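Side-chain contacts in acetyl xylan esterase (Metagenome, PDB 6XYC), which probably cleaves acetyl and feruloyl esters from complex xylans, as an alpha/beta-hydrolase enzyme of the gut microbiota: residues K1-A4 against E5-S9; Q92-K95 against A96-Y100; V165-F169 against G170-M174. One frame throughout, in Å; residues are numbered along the deposited sequence.

The three contacts follow one another along the chain without touching, and only interaction 3 holds a residue of the pocket for 4-(2-aminoethyl)benzenesulfonyl fluoride. There the side chain of P171 lies about 4 Å from the inhibitor, and F169 touches H262 and D230 of a probable Ser-His-Asp triad. Interaction 2, inside helix 89-103, is a buried scaffold contact, with the side chain of V94 about 13 Å from the inhibitor; its nearest atoms come within about 9 Å of interaction 3. Interaction 1 is a surface turn, its centre about 24 Å from that of interaction 2 and about 27 Å from that of interaction 3. Interactions 1 and 3 nonetheless reach the same central sheet.

Interaction 1: K1-A4 against E5-S9; sequences KGPA and EDTYS
A4 and T7 close a local turn at the protein surface, where the N-terminal chain enters strand 8-16. The evidence is the double grip on A4 O. T7 N donates to A4 O at 2.9 Å, with an N-H...O angle of 163°, from above the carbonyl plane. T7 OG1 donates to the same A4 O in the carbonyl plane at 2.5 Å. With T7 OG1 placed between its own backbone N and carbonyl carbon (chi1 60°), the hydroxyl turns back to that oxygen, while T7 CG2 comes to 3.9 Å from A4 CB. D6 reaches the same methyl group from the turn corner, D6 OD2 lying 3.5 Å from A4 CB. The Y8 ring folds back against P3: its CD2 packs 4.0 Å from P3 CG, the two side chains crossing at about a right angle. P3 O meets the ring at its edge, in plane, 3.7 Å from Y8 CE2, and E5 O lies above one ring face, toward the rim. The same ring meets Y30 edge-to-face, and T7 touches A65 and L68 of helix 56-69. The T7 N-A4 O bond and the backbone angles at corner residues E5 and D6 define a type I beta turn.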
ATOM      1  N   LYS A   1     -21.672  -2.086  -1.153  1.00 42.22           N
ATOM      2  CA  LYS A   1     -20.400  -2.482  -1.745  1.00 41.60           C
ATOM      3  C   LYS A   1     -19.690  -1.273  -2.345  1.00 39.90           C
ATOM      4  O   LYS A   1     -20.208  -0.630  -3.258  1.00 40.26           O
ATOM      5  CB  LYS A   1     -20.619  -3.554  -2.816  1.00 46.79           C
ATOM      6  CG  LYS A   1     -19.337  -4.093  -3.436  1.00 45.56           C
ATOM      7  CD  LYS A   1     -19.499  -5.548  -3.865  1.00 43.87           C
ATOM      8  CE  LYS A   1     -18.628  -5.862  -5.072  1.00 47.75           C
ATOM      9  NZ  LYS A   1     -19.326  -5.590  -6.357  1.00 64.07           N
ATOM     10  N   GLY A   2     -18.505  -0.969  -1.825  1.00 38.07           N
ATOM     11  CA  GLY A   2     -17.721   0.147  -2.302  1.00 32.68           C
ATOM     12  C   GLY A   2     -18.032   1.429  -1.555  1.00 30.52           C
ATOM     13  O   GLY A   2     -18.650   1.413  -0.486  1.00 30.30           O
ATOM     14  N   PRO A   3     -17.614   2.566  -2.105  1.00 31.30           N
ATOM     15  CA  PRO A   3     -17.917   3.849  -1.465  1.00 29.73           C
ATOM     16  C   PRO A   3     -19.357   4.267  -1.727  1.00 31.63           C
ATOM     17  O   PRO A   3     -20.005   3.819  -2.674  1.00 31.38           O
ATOM     18  CB  PRO A   3     -16.929   4.819  -2.119  1.00 31.56           C
ATOM     19  CG  PRO A   3     -16.705   4.238  -3.509  1.00 29.32           C
ATOM     20  CD  PRO A   3     -16.948   2.734  -3.411  1.00 29.04           C
ATOM     21  N   ALA A   4     -19.855   5.137  -0.852  1.00 33.70           N
ATOM     22  CA  ALA A   4     -21.228   5.613  -0.969  1.00 35.67           C
ATOM     23  C   ALA A   4     -21.458   6.224  -2.345  1.00 35.38           C
ATOM     24  O   ALA A   4     -20.605   6.938  -2.879  1.00 33.33           O
ATOM     25  CB  ALA A   4     -21.531   6.632   0.128  1.00 37.84           C
ATOM     26  N   GLU A   5     -22.629   5.937  -2.918  1.00 36.65           N
ATOM     27  CA  GLU A   5     -22.911   6.322  -4.295  1.00 38.98           C
ATOM     28  C   GLU A   5     -22.750   7.820  -4.519  1.00 41.53           C
ATOM     29  O   GLU A   5     -22.334   8.241  -5.604  1.00 39.74           O
ATOM     30  CB  GLU A   5     -24.328   5.887  -4.673  1.00 40.76           C
ATOM     31  CG  GLU A   5     -24.655   5.959  -6.150  1.00 41.10           C
ATOM     32  CD  GLU A   5     -25.288   7.274  -6.546  1.00 47.19           C
ATOM     33  OE1 GLU A   5     -25.729   8.025  -5.654  1.00 47.02           O
ATOM     34  OE2 GLU A   5     -25.344   7.557  -7.759  1.00 47.51           O
ATOM     35  N   ASP A   6     -23.074   8.638  -3.517  1.00 42.00           N
ATOM     36  CA  ASP A   6     -23.027  10.086  -3.678  1.00 46.45           C
ATOM     37  C   ASP A   6     -21.631  10.665  -3.488  1.00 43.59           C
ATOM     38  O   ASP A   6     -21.479  11.893  -3.522  1.00 44.09           O
ATOM     39  CB  ASP A   6     -24.004  10.761  -2.708  1.00 57.45           C
ATOM     40  CG  ASP A   6     -23.625  10.562  -1.256  1.00 68.45           C
ATOM     41  OD1 ASP A   6     -24.171  11.290  -0.402  1.00 77.19           O
ATOM     42  OD2 ASP A   6     -22.792   9.676  -0.966  1.00 56.50           O
ATOM     43  N   THR A   7     -20.608   9.831  -3.304  1.00 39.77           N
ATOM     44  CA  THR A   7     -19.248  10.341  -3.175  1.00 38.94           C
ATOM     45  C   THR A   7     -18.532  10.476  -4.512  1.00 34.95           C
ATOM     46  O   THR A   7     -17.504  11.160  -4.577  1.00 30.90           O
ATOM     47  CB  THR A   7     -18.408   9.433  -2.264  1.00 33.82           C
ATOM     48  OG1 THR A   7     -18.346   8.111  -2.823  1.00 33.06           O
ATOM     49  CG2 THR A   7     -19.007   9.369  -0.871  1.00 36.24           C
ATOM     50  N   TYR A   8     -19.049   9.863  -5.576  1.00 33.40           N
ATOM     51  CA  TYR A   8     -18.361   9.852  -6.859  1.00 30.77           C
ATOM     52  C   TYR A   8     -19.318  10.176  -7.999  1.00 30.87           C
ATOM     53  O   TYR A   8     -20.515   9.884  -7.939  1.00 31.55           O
ATOM     54  CB  TYR A   8     -17.674   8.489  -7.124  1.00 29.31           C
ATOM     55  CG  TYR A   8     -18.595   7.275  -7.116  1.00 32.25           C
ATOM     56  CD1 TYR A   8     -19.155   6.794  -8.295  1.00 31.33           C
ATOM     57  CD2 TYR A   8     -18.889   6.603  -5.936  1.00 31.66           C
ATOM     58  CE1 TYR A   8     -19.995   5.689  -8.293  1.00 32.41           C
ATOM     59  CE2 TYR A   8     -19.727   5.497  -5.927  1.00 32.43           C
ATOM     60  CZ  TYR A   8     -20.273   5.043  -7.106  1.00 34.23           C
ATOM     61  OH  TYR A   8     -21.103   3.946  -7.106  1.00 37.77           O
ATOM     62  N   SER A   9     -18.761  10.785  -9.046  1.00 31.09           N
ATOM     63  CA  SER A   9     -19.495  11.095 -10.264  1.00 30.34           C
ATOM     64  C   SER A   9     -19.344  10.026 -11.335  1.00 30.69           C
ATOM     65  O   SER A   9     -20.206   9.922 -12.218  1.00 31.39           O
ATOM     66  CB  SER A   9     -19.020  12.435 -10.837  1.00 35.04           C
ATOM     67  OG  SER A   9     -17.651  12.361 -11.199  1.00 32.02           O
TER

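Interaction 2: Q92-K95 against A96-Y100; sequences QDVK and AAIRY
Q92 O is gripped twice. A96 N donates to Q92 O at 3.0 Å in the regular i to i+4 pattern, and water 1 donates to the same Q92 O at 2.9 Å. The water in turn accepts from R99 NH2, 2.9 Å away and in the guanidinium plane at its edge, bridging two turns of the helix. R99 is bent at chi3 (-62°), which folds its guanidinium back along the helix instead of letting it extend outward. One face of the group then lies over K95 O and A96 CA, both offset toward its rim, and R99 NH1 comes to 3.7 Å from K95 CB. Further partners fix its rotation: NH1 forms a salt bridge with E149 and NH2 bonds to L152 O. On a separate flank V94 CG1, held anti to its own nitrogen (chi1 175°), meets I98 CD1 at 3.9 Å, the two side chains crossing obliquely. The backbone bond from I98 N to V94 O (2.9 Å) joins the same pair of residues. This flank faces the central sheet of the alpha/beta-hydrolase fold: V94 rests on I45 and I77, I98 on I43 and A97 on I77, seating helix 89-103 against strands 39-45 and 73-77.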
ATOM      1  N   GLN A  92       4.698  -7.073  -7.225  1.00 25.96           N
ATOM      2  CA  GLN A  92       4.624  -7.010  -8.681  1.00 27.12           C
ATOM      3  C   GLN A  92       3.215  -6.656  -9.135  1.00 24.41           C
ATOM      4  O   GLN A  92       3.030  -5.931 -10.121  1.00 23.57           O
ATOM      5  CB  GLN A  92       5.055  -8.341  -9.297  1.00 25.84           C
ATOM      6  CG  GLN A  92       6.547  -8.589  -9.271  1.00 27.72           C
ATOM      7  CD  GLN A  92       6.940  -9.768 -10.134  1.00 30.63           C
ATOM      8  OE1 GLN A  92       6.134 -10.279 -10.911  1.00 30.66           O
ATOM      9  NE2 GLN A  92       8.181 -10.211 -10.000  1.00 30.87           N
ATOM     10  N   ASP A  93       2.203  -7.164  -8.430  1.00 26.19           N
ATOM     11  CA  ASP A  93       0.825  -6.797  -8.740  1.00 23.65           C
ATOM     12  C   ASP A  93       0.604  -5.306  -8.539  1.00 24.18           C
ATOM     13  O   ASP A  93       0.051  -4.622  -9.406  1.00 22.02           O
ATOM     14  CB  ASP A  93      -0.132  -7.608  -7.868  1.00 22.98           C
ATOM     15  CG  ASP A  93      -0.175  -9.072  -8.260  1.00 24.45           C
ATOM     16  OD1 ASP A  93       0.332  -9.414  -9.345  1.00 25.27           O
ATOM     17  OD2 ASP A  93      -0.715  -9.888  -7.476  1.00 27.63           O
ATOM     18  N   VAL A  94       1.038  -4.783  -7.391  1.00 24.76           N
ATOM     19  CA  VAL A  94       0.891  -3.358  -7.111  1.00 23.20           C
ATOM     20  C   VAL A  94       1.589  -2.536  -8.187  1.00 24.02           C
ATOM     21  O   VAL A  94       1.030  -1.571  -8.716  1.00 22.90           O
ATOM     22  CB  VAL A  94       1.438  -3.026  -5.710  1.00 22.46           C
ATOM     23  CG1 VAL A  94       1.389  -1.518  -5.475  1.00 23.82           C
ATOM     24  CG2 VAL A  94       0.660  -3.775  -4.645  1.00 25.44           C
ATOM     25  N   LYS A  95       2.825  -2.910  -8.535  1.00 24.96           N
ATOM     26  CA  LYS A  95       3.566  -2.150  -9.538  1.00 26.55           C
ATOM     27  C   LYS A  95       2.830  -2.149 -10.872  1.00 25.12           C
ATOM     28  O   LYS A  95       2.760  -1.120 -11.552  1.00 25.51           O
ATOM     29  CB  LYS A  95       4.974  -2.732  -9.689  1.00 28.40           C
ATOM     30  CG  LYS A  95       5.813  -2.673  -8.413  1.00 24.66           C
ATOM     31  CD  LYS A  95       6.463  -1.308  -8.210  1.00 27.52           C
ATOM     32  CE  LYS A  95       7.264  -1.274  -6.918  1.00 28.10           C
ATOM     33  NZ  LYS A  95       8.248  -0.149  -6.878  1.00 28.56           N
ATOM     34  N   ALA A  96       2.256  -3.291 -11.253  1.00 24.84           N
ATOM     35  CA  ALA A  96       1.511  -3.365 -12.503  1.00 26.24           C
ATOM     36  C   ALA A  96       0.281  -2.476 -12.456  1.00 26.60           C
ATOM     37  O   ALA A  96      -0.066  -1.826 -13.447  1.00 25.28           O
ATOM     38  CB  ALA A  96       1.108  -4.813 -12.792  1.00 26.78           C
ATOM     39  N   ALA A  97      -0.395  -2.430 -11.310  1.00 24.87           N
ATOM     40  CA  ALA A  97      -1.547  -1.547 -11.185  1.00 25.03           C
ATOM     41  C   ALA A  97      -1.133  -0.090 -11.336  1.00 26.01           C
ATOM     42  O   ALA A  97      -1.825   0.692 -11.995  1.00 23.68           O
ATOM     43  CB  ALA A  97      -2.236  -1.760  -9.835  1.00 24.92           C
ATOM     44  N   ILE A  98      -0.014   0.296 -10.715  1.00 24.25           N
ATOM     45  CA  ILE A  98       0.479   1.666 -10.825  1.00 23.65           C
ATOM     46  C   ILE A  98       0.767   2.008 -12.283  1.00 27.31           C
ATOM     47  O   ILE A  98       0.396   3.079 -12.777  1.00 28.07           O
ATOM     48  CB  ILE A  98       1.733   1.854  -9.954  1.00 26.02           C
ATOM     49  CG1 ILE A  98       1.387   1.762  -8.468  1.00 26.70           C
ATOM     50  CG2 ILE A  98       2.383   3.189 -10.267  1.00 28.29           C
ATOM     51  CD1 ILE A  98       2.582   1.501  -7.587  1.00 28.46           C
ATOM     52  N   ARG A  99       1.463   1.112 -12.986  1.00 26.65           N
ATOM     53  CA  ARG A  99       1.780   1.355 -14.391  1.00 29.10           C
ATOM     54  C   ARG A  99       0.512   1.494 -15.225  1.00 29.37           C
ATOM     55  O   ARG A  99       0.445   2.323 -16.142  1.00 29.09           O
ATOM     56  CB  ARG A  99       2.645   0.216 -14.930  1.00 26.85           C
ATOM     57  CG  ARG A  99       4.036   0.125 -14.315  1.00 27.56           C
ATOM     58  CD  ARG A  99       4.945  -0.771 -15.146  1.00 28.57           C
ATOM     59  NE  ARG A  99       4.468  -2.152 -15.226  1.00 28.34           N
ATOM     60  CZ  ARG A  99       4.810  -3.115 -14.377  1.00 29.47           C
ATOM     61  NH1 ARG A  99       5.634  -2.856 -13.370  1.00 29.28           N
ATOM     62  NH2 ARG A  99       4.328  -4.340 -14.532  1.00 29.10           N
ATOM     63  N   TYR A 100      -0.503   0.682 -14.926  1.00 28.43           N
ATOM     64  CA  TYR A 100      -1.756   0.762 -15.668  1.00 29.40           C
ATOM     65  C   TYR A 100      -2.420   2.116 -15.472  1.00 28.31           C
ATOM     66  O   TYR A 100      -2.911   2.725 -16.430  1.00 29.33           O
ATOM     67  CB  TYR A 100      -2.700  -0.356 -15.233  1.00 28.60           C
ATOM     68  CG  TYR A 100      -4.031  -0.290 -15.937  1.00 28.06           C
ATOM     69  CD1 TYR A 100      -5.072   0.479 -15.436  1.00 29.14           C
ATOM     70  CD2 TYR A 100      -4.235  -0.978 -17.119  1.00 30.62           C
ATOM     71  CE1 TYR A 100      -6.285   0.546 -16.085  1.00 30.02           C
ATOM     72  CE2 TYR A 100      -5.440  -0.916 -17.776  1.00 29.90           C
ATOM     73  CZ  TYR A 100      -6.464  -0.154 -17.257  1.00 30.66           C
ATOM     74  OH  TYR A 100      -7.671  -0.098 -17.911  1.00 27.55           O
TER
HETATM   75  O   HOH W   1       4.808  -6.262 -12.354  1.00 26.28           O

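Interaction 3: V165-F169 against G170-M174; sequences VVDWF and GPVDM
G170 meets D167 as the chain leaves strand 164-168. G170 N donates to D167 OD1 at 3.0 Å, but the 129° N-H...O angle makes this bond weak. Water 2 adds a second link, donating to D167 OD2 and to G170 O, the latter at 2.8 Å. A chi1 of 160° swings the D167 carboxylate away from its own nitrogen and over the bend, where OD1 meets the amide and OD2 the water. A beta carbon on G170 would lie 2.7 Å from D167 OD1, a clash, so the close approach depends on the missing side chain. Next, P171 brings its CD to 4.0 Å from F169 O, a buried oxygen with no partner in the model; the P171 ring lines the inhibitor pocket. V172 turns back toward the strand, CG1 lying 4.1 Å from D167 OD2. Replacing D167 by an alanine removes both carboxylate oxygens and would probably leave G170 N without its acceptor, water 2 held by G170 O alone among the atoms described, and a gap beside V172 CG1. V172 N and D173 N share Q237 OE1, D173 OD2 bonds to H176 and N240, and M174 N bonds to S210. Strand 164-168 runs parallel between strands 114-120 and 222-227, while W168 packs on F272 and M275 of helix 269-284, and the loop that follows strand 164-168 precedes helix 189-193 in the chain.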
ATOM      1  N   VAL A 165       3.025   8.377   0.393  1.00 23.98           N
ATOM      2  CA  VAL A 165       2.545   7.140   0.992  1.00 24.53           C
ATOM      3  C   VAL A 165       1.843   7.464   2.300  1.00 24.30           C
ATOM      4  O   VAL A 165       2.331   8.278   3.090  1.00 22.56           O
ATOM      5  CB  VAL A 165       3.693   6.142   1.243  1.00 23.07           C
ATOM      6  CG1 VAL A 165       3.164   4.886   1.941  1.00 22.56           C
ATOM      7  CG2 VAL A 165       4.407   5.793  -0.056  1.00 24.14           C
ATOM      8  N   VAL A 166       0.701   6.824   2.536  1.00 25.22           N
ATOM      9  CA  VAL A 166       0.063   6.806   3.851  1.00 25.28           C
ATOM     10  C   VAL A 166      -0.049   5.351   4.286  1.00 22.15           C
ATOM     11  O   VAL A 166      -0.708   4.541   3.617  1.00 21.54           O
ATOM     12  CB  VAL A 166      -1.310   7.489   3.847  1.00 22.44           C
ATOM     13  CG1 VAL A 166      -1.980   7.312   5.205  1.00 24.20           C
ATOM     14  CG2 VAL A 166      -1.160   8.963   3.521  1.00 24.88           C
ATOM     15  N   ASP A 167       0.597   5.025   5.404  1.00 20.78           N
ATOM     16  CA  ASP A 167       0.717   3.659   5.903  1.00 21.90           C
ATOM     17  C   ASP A 167      -0.150   3.541   7.151  1.00 23.30           C
ATOM     18  O   ASP A 167       0.185   4.095   8.206  1.00 22.78           O
ATOM     19  CB  ASP A 167       2.183   3.337   6.186  1.00 21.94           C
ATOM     20  CG  ASP A 167       2.370   2.167   7.118  1.00 26.06           C
ATOM     21  OD1 ASP A 167       1.471   1.310   7.225  1.00 23.34           O
ATOM     22  OD2 ASP A 167       3.447   2.100   7.751  1.00 23.49           O
ATOM     23  N   TRP A 168      -1.277   2.836   7.023  1.00 22.76           N
ATOM     24  CA  TRP A 168      -2.157   2.576   8.159  1.00 21.49           C
ATOM     25  C   TRP A 168      -1.744   1.249   8.798  1.00 23.44           C
ATOM     26  O   TRP A 168      -2.003   0.181   8.238  1.00 25.14           O
ATOM     27  CB  TRP A 168      -3.625   2.517   7.746  1.00 22.41           C
ATOM     28  CG  TRP A 168      -4.251   3.759   7.186  1.00 22.06           C
ATOM     29  CD1 TRP A 168      -4.237   4.158   5.885  1.00 22.89           C
ATOM     30  CD2 TRP A 168      -5.031   4.734   7.897  1.00 20.38           C
ATOM     31  NE1 TRP A 168      -4.949   5.327   5.740  1.00 21.55           N
ATOM     32  CE2 TRP A 168      -5.439   5.705   6.960  1.00 21.72           C
ATOM     33  CE3 TRP A 168      -5.417   4.887   9.237  1.00 23.68           C
ATOM     34  CZ2 TRP A 168      -6.207   6.815   7.319  1.00 23.05           C
ATOM     35  CZ3 TRP A 168      -6.176   5.994   9.589  1.00 23.28           C
ATOM     36  CH2 TRP A 168      -6.569   6.936   8.634  1.00 23.25           C
ATOM     37  N   PHE A 169      -1.124   1.324   9.974  1.00 20.90           N
ATOM     38  CA  PHE A 169      -0.738   0.174  10.804  1.00 20.72           C
ATOM     39  C   PHE A 169      -0.282  -1.042   9.988  1.00 20.68           C
ATOM     40  O   PHE A 169      -0.766  -2.160  10.168  1.00 23.38           O
ATOM     41  CB  PHE A 169      -1.865  -0.221  11.792  1.00 22.22           C
ATOM     42  CG  PHE A 169      -3.275  -0.256  11.196  1.00 22.72           C
ATOM     43  CD1 PHE A 169      -4.134   0.831  11.335  1.00 23.64           C
ATOM     44  CD2 PHE A 169      -3.760  -1.394  10.557  1.00 23.33           C
ATOM     45  CE1 PHE A 169      -5.421   0.803  10.811  1.00 23.77           C
ATOM     46  CE2 PHE A 169      -5.048  -1.419  10.027  1.00 22.21           C
ATOM     47  CZ  PHE A 169      -5.879  -0.322  10.160  1.00 23.13           C
ATOM     48  N   GLY A 170       0.713  -0.833   9.123  1.00 18.23           N
ATOM     49  CA  GLY A 170       1.248  -1.900   8.302  1.00 19.86           C
ATOM     50  C   GLY A 170       2.363  -2.665   8.985  1.00 20.93           C
ATOM     51  O   GLY A 170       3.185  -2.096   9.715  1.00 21.15           O
ATOM     52  N   PRO A 171       2.403  -3.986   8.782  1.00 22.53           N
ATOM     53  CA  PRO A 171       3.541  -4.794   9.217  1.00 21.51           C
ATOM     54  C   PRO A 171       4.713  -4.585   8.260  1.00 23.38           C
ATOM     55  O   PRO A 171       4.646  -4.989   7.091  1.00 23.95           O
ATOM     56  CB  PRO A 171       3.007  -6.224   9.170  1.00 22.99           C
ATOM     57  CG  PRO A 171       2.012  -6.203   8.063  1.00 22.31           C
ATOM     58  CD  PRO A 171       1.384  -4.818   8.086  1.00 21.51           C
ATOM     59  N   VAL A 172       5.779  -3.966   8.748  1.00 20.63           N
ATOM     60  CA  VAL A 172       6.831  -3.493   7.851  1.00 22.98           C
ATOM     61  C   VAL A 172       8.216  -3.967   8.277  1.00 24.68           C
ATOM     62  O   VAL A 172       9.209  -3.717   7.583  1.00 22.78           O
ATOM     63  CB  VAL A 172       6.814  -1.955   7.772  1.00 23.76           C
ATOM     64  CG1 VAL A 172       5.511  -1.444   7.184  1.00 22.69           C
ATOM     65  CG2 VAL A 172       7.049  -1.336   9.168  1.00 22.43           C
ATOM     66  N   ASP A 173       8.296  -4.653   9.424  1.00 23.45           N
ATOM     67  CA  ASP A 173       9.558  -5.023  10.052  1.00 22.10           C
ATOM     68  C   ASP A 173       9.380  -6.441  10.610  1.00 22.26           C
ATOM     69  O   ASP A 173       9.254  -6.668  11.813  1.00 22.68           O
ATOM     70  CB  ASP A 173       9.939  -4.013  11.143  1.00 24.04           C
ATOM     71  CG  ASP A 173      11.279  -4.303  11.787  1.00 25.81           C
ATOM     72  OD1 ASP A 173      12.105  -5.023  11.192  1.00 25.79           O
ATOM     73  OD2 ASP A 173      11.516  -3.799  12.905  1.00 23.58           O
ATOM     74  N   MET A 174       9.355  -7.428   9.713  1.00 21.94           N
ATOM     75  CA  MET A 174       9.008  -8.779  10.121  1.00 21.69           C
ATOM     76  C   MET A 174      10.120  -9.463  10.905  1.00 23.50           C
ATOM     77  O   MET A 174       9.868 -10.514  11.513  1.00 23.18           O
ATOM     78  CB  MET A 174       8.634  -9.617   8.896  1.00 24.90           C
ATOM     79  CG  MET A 174       7.138  -9.711   8.668  1.00 24.92           C
ATOM     80  SD  MET A 174       6.311  -8.115   8.481  1.00 24.26           S
ATOM     81  CE  MET A 174       6.802  -7.663   6.816  1.00 22.04           C
TER
HETATM   82  O   HOH W   2       3.797   0.633   9.730  1.00 21.28           O